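Local coordinates for coat protein (Sulfolobus turreted icosahedral virus, PDB 2BBD) that is the major coat protein of an archaeal virus and probably builds its icosahedral shell through a double beta-barrel fold shared with bacterial and eukaryotic viruses, at residues K32-L37 with Y151-Y156. Residues are numbered along the deposited sequence; the frame is centred on the assembly and turned at random.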
ATOM      1  N   LYS A  32     -13.899  -1.465  -3.729  1.00 25.25           N
ATOM      2  CA  LYS A  32     -12.568  -1.033  -4.112  1.00 24.80           C
ATOM      3  C   LYS A  32     -12.516   0.127  -5.099  1.00 24.05           C
ATOM      4  O   LYS A  32     -13.511   0.487  -5.728  1.00 20.91           O
ATOM      5  CB  LYS A  32     -11.743  -2.215  -4.646  1.00 29.86           C
ATOM      6  CG  LYS A  32     -12.041  -2.679  -6.057  1.00 35.53           C
ATOM      7  CD  LYS A  32     -10.980  -3.708  -6.499  1.00 39.87           C
ATOM      8  CE  LYS A  32     -11.226  -4.250  -7.911  1.00 41.51           C
ATOM      9  NZ  LYS A  32     -11.005  -3.227  -8.973  1.00 42.93           N
ATOM     10  N   ILE A  33     -11.339   0.727  -5.192  1.00 21.67           N
ATOM     11  CA  ILE A  33     -11.106   1.830  -6.100  1.00 23.03           C
ATOM     12  C   ILE A  33      -9.858   1.515  -6.907  1.00 22.49           C
ATOM     13  O   ILE A  33      -8.821   1.150  -6.355  1.00 24.72           O
ATOM     14  CB  ILE A  33     -10.883   3.153  -5.343  1.00 20.95           C
ATOM     15  CG1 ILE A  33     -12.155   3.537  -4.575  1.00 21.70           C
ATOM     16  CG2 ILE A  33     -10.481   4.245  -6.318  1.00 21.21           C
ATOM     17  CD1 ILE A  33     -11.958   4.719  -3.624  1.00 19.95           C
ATOM     18  N   ARG A  34      -9.960   1.650  -8.217  1.00 23.34           N
ATOM     19  CA  ARG A  34      -8.828   1.397  -9.088  1.00 23.80           C
ATOM     20  C   ARG A  34      -8.357   2.705  -9.708  1.00 25.10           C
ATOM     21  O   ARG A  34      -9.169   3.545 -10.114  1.00 25.89           O
ATOM     22  CB  ARG A  34      -9.213   0.419 -10.196  1.00 25.81           C
ATOM     23  CG  ARG A  34      -8.157   0.297 -11.280  1.00 31.70           C
ATOM     24  CD  ARG A  34      -8.649  -0.539 -12.449  1.00 34.17           C
ATOM     25  NE  ARG A  34      -8.774  -1.950 -12.108  1.00 39.69           N
ATOM     26  CZ  ARG A  34      -9.294  -2.866 -12.919  1.00 45.93           C
ATOM     27  NH1 ARG A  34      -9.741  -2.509 -14.120  1.00 47.18           N
ATOM     28  NH2 ARG A  34      -9.356  -4.136 -12.539  1.00 46.77           N
ATOM     29  N   VAL A  35      -7.040   2.868  -9.762  1.00 24.14           N
ATOM     30  CA  VAL A  35      -6.414   4.045 -10.335  1.00 21.03           C
ATOM     31  C   VAL A  35      -5.466   3.581 -11.442  1.00 22.96           C
ATOM     32  O   VAL A  35      -4.638   2.692 -11.226  1.00 22.32           O
ATOM     33  CB  VAL A  35      -5.584   4.826  -9.274  1.00 19.55           C
ATOM     34  CG1 VAL A  35      -4.859   5.986  -9.933  1.00 19.83           C
ATOM     35  CG2 VAL A  35      -6.490   5.347  -8.153  1.00 16.81           C
ATOM     36  N   GLN A  36      -5.604   4.161 -12.631  1.00 22.67           N
ATOM     37  CA  GLN A  36      -4.722   3.829 -13.745  1.00 21.55           C
ATOM     38  C   GLN A  36      -4.137   5.107 -14.332  1.00 21.80           C
ATOM     39  O   GLN A  36      -4.878   6.024 -14.724  1.00 21.82           O
ATOM     40  CB  GLN A  36      -5.466   3.063 -14.843  1.00 18.89           C
ATOM     41  CG  GLN A  36      -6.156   1.793 -14.382  1.00 22.34           C
ATOM     42  CD  GLN A  36      -7.032   1.183 -15.466  1.00 25.15           C
ATOM     43  OE1 GLN A  36      -6.588   0.330 -16.239  1.00 27.88           O
ATOM     44  NE2 GLN A  36      -8.280   1.632 -15.539  1.00 21.39           N
ATOM     45  N   LEU A  37      -2.808   5.177 -14.356  1.00 20.23           N
ATOM     46  CA  LEU A  37      -2.102   6.314 -14.927  1.00 19.32           C
ATOM     47  C   LEU A  37      -1.773   5.813 -16.325  1.00 20.58           C
ATOM     48  O   LEU A  37      -0.948   4.919 -16.498  1.00 21.43           O
ATOM     49  CB  LEU A  37      -0.825   6.616 -14.132  1.00 16.73           C
ATOM     50  CG  LEU A  37       0.074   7.724 -14.698  1.00 18.89           C
ATOM     51  CD1 LEU A  37      -0.703   9.029 -14.745  1.00 19.16           C
ATOM     52  CD2 LEU A  37       1.340   7.883 -13.831  1.00 16.47           C
ATOM     53  N   TYR A 151      -7.165   7.602 -14.524  1.00 24.91           N
ATOM     54  CA  TYR A 151      -8.510   7.089 -14.726  1.00 24.27           C
ATOM     55  C   TYR A 151      -8.923   6.399 -13.431  1.00 23.97           C
ATOM     56  O   TYR A 151      -8.182   5.575 -12.886  1.00 22.57           O
ATOM     57  CB  TYR A 151      -8.539   6.094 -15.886  1.00 25.95           C
ATOM     58  CG  TYR A 151      -8.195   6.731 -17.203  1.00 28.47           C
ATOM     59  CD1 TYR A 151      -6.890   7.123 -17.481  1.00 30.18           C
ATOM     60  CD2 TYR A 151      -9.187   6.990 -18.156  1.00 30.71           C
ATOM     61  CE1 TYR A 151      -6.569   7.760 -18.673  1.00 31.52           C
ATOM     62  CE2 TYR A 151      -8.880   7.631 -19.358  1.00 30.88           C
ATOM     63  CZ  TYR A 151      -7.568   8.013 -19.607  1.00 34.10           C
ATOM     64  OH  TYR A 151      -7.248   8.658 -20.776  1.00 37.56           O
ATOM     65  N   ILE A 152     -10.107   6.748 -12.938  1.00 22.08           N
ATOM     66  CA  ILE A 152     -10.617   6.198 -11.695  1.00 22.21           C
ATOM     67  C   ILE A 152     -11.743   5.198 -11.934  1.00 23.76           C
ATOM     68  O   ILE A 152     -12.708   5.496 -12.636  1.00 24.07           O
ATOM     69  CB  ILE A 152     -11.151   7.318 -10.795  1.00 21.44           C
ATOM     70  CG1 ILE A 152     -10.088   8.405 -10.628  1.00 24.20           C
ATOM     71  CG2 ILE A 152     -11.606   6.740  -9.460  1.00 21.94           C
ATOM     72  CD1 ILE A 152      -8.752   7.923 -10.027  1.00 24.47           C
ATOM     73  N   THR A 153     -11.620   4.008 -11.353  1.00 21.63           N
ATOM     74  CA  THR A 153     -12.653   2.995 -11.522  1.00 23.12           C
ATOM     75  C   THR A 153     -13.111   2.497 -10.156  1.00 24.41           C
ATOM     76  O   THR A 153     -12.308   2.118  -9.316  1.00 24.87           O
ATOM     77  CB  THR A 153     -12.150   1.829 -12.360  1.00 23.35           C
ATOM     78  OG1 THR A 153     -11.787   2.311 -13.657  1.00 24.45           O
ATOM     79  CG2 THR A 153     -13.230   0.788 -12.518  1.00 24.14           C
ATOM     80  N   ILE A 154     -14.413   2.502  -9.934  1.00 25.59           N
ATOM     81  CA  ILE A 154     -14.931   2.100  -8.639  1.00 26.71           C
ATOM     82  C   ILE A 154     -15.751   0.825  -8.665  1.00 27.00           C
ATOM     83  O   ILE A 154     -16.595   0.623  -9.543  1.00 28.45           O
ATOM     84  CB  ILE A 154     -15.771   3.253  -8.044  1.00 28.01           C
ATOM     85  CG1 ILE A 154     -14.907   4.512  -7.985  1.00 27.74           C
ATOM     86  CG2 ILE A 154     -16.275   2.898  -6.643  1.00 27.96           C
ATOM     87  CD1 ILE A 154     -15.688   5.761  -7.764  1.00 34.05           C
ATOM     88  N   THR A 155     -15.473  -0.053  -7.709  1.00 25.24           N
ATOM     89  CA  THR A 155     -16.231  -1.284  -7.593  1.00 25.01           C
ATOM     90  C   THR A 155     -17.219  -1.058  -6.447  1.00 24.66           C
ATOM     91  O   THR A 155     -16.819  -0.808  -5.313  1.00 24.56           O
ATOM     92  CB  THR A 155     -15.333  -2.488  -7.268  1.00 24.57           C
ATOM     93  OG1 THR A 155     -14.460  -2.759  -8.374  1.00 24.85           O
ATOM     94  CG2 THR A 155     -16.193  -3.715  -7.004  1.00 24.75           C
ATOM     95  N   TYR A 156     -18.509  -1.113  -6.763  1.00 25.19           N
ATOM     96  CA  TYR A 156     -19.553  -0.908  -5.767  1.00 26.20           C
ATOM     97  C   TYR A 156     -20.223  -2.207  -5.392  1.00 26.65           C
ATOM     98  O   TYR A 156     -20.003  -3.241  -6.008  1.00 30.36           O
ATOM     99  CB  TYR A 156     -20.655   0.011  -6.304  1.00 23.68           C
ATOM    100  CG  TYR A 156     -20.269   1.453  -6.480  1.00 26.56           C
ATOM    101  CD1 TYR A 156     -20.007   1.974  -7.741  1.00 27.48           C
ATOM    102  CD2 TYR A 156     -20.207   2.308  -5.387  1.00 24.90           C
ATOM    103  CE1 TYR A 156     -19.699   3.320  -7.911  1.00 28.41           C
ATOM    104  CE2 TYR A 156     -19.896   3.651  -5.542  1.00 26.26           C
ATOM    105  CZ  TYR A 156     -19.643   4.151  -6.804  1.00 27.61           C
ATOM    106  OH  TYR A 156     -19.308   5.475  -6.951  1.00 32.48           O
TER
HETATM  107  O   HOH W   1     -12.457  -0.998  -8.978  1.00 26.39           O
HETATM  108  O   HOH W   2      -9.242   2.871 -13.548  1.00 21.81           O
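Ile33, Val35, Ile152 and Ile154 make the tightly packed, buried face of an antiparallel ribbon, whereas Lys32, Arg34, Gln36, Tyr151, Thr153 and Thr155 line its other, polar and watery face. On the buried side the branched residues suit extended backbone and fill the non-hydrogen-bonded pairs. Ile152 lies alongside both Ile33 and Val35: its CG2 is 4.2 Å from Ile33 CG2, while CD1, swung back toward residues 32-37 by a chi2 of -59°, reaches Val35 CG2 at 3.9 Å. Backbone bonds tie the alternate pairs; that from Arg34 N to Thr153 O is short, 2.6 Å, and nearly straight, whereas Lys32 N to Thr155 O is weak.

The polar face is looser and relies on water. Thr155 CB packs against the aliphatic start of Lys32, 3.5 Å from its CG, while the bend at chi4 (69°) brings the amine back over the strands. One water accepts from Lys32 NZ, donates to Thr153 O and bonds Thr155 OG1; a second similarly joins Gln36 NE2, Tyr151 O and Thr153 OG1, reached because the glutamine is extended beyond CG. Long, flexible Lys32 and Arg34 suit their places: NZ and NE both form salt bridges with Glu117 OE2 on strand 108-123. Threonine, beta-branched yet hydroxylated, fits a strand while Thr155 OG1 hydrogen-bonds Thr5 OG1 and Thr153 OG1 hydrogen-bonds Thr7 OG1 on strand 2-13. Tyr151 turns its ring edge to Gln36 O.

Both strands are interior members of one sheet of the viral jelly-roll, flanked by strands 108-123 and 2-13. Apolar packing on one face, with a water-bridged, charge-paired network opposite, implies an amphipathic sheet in which the lysine amine, guanidinium NE and both threonine hydroxyls have polar partners.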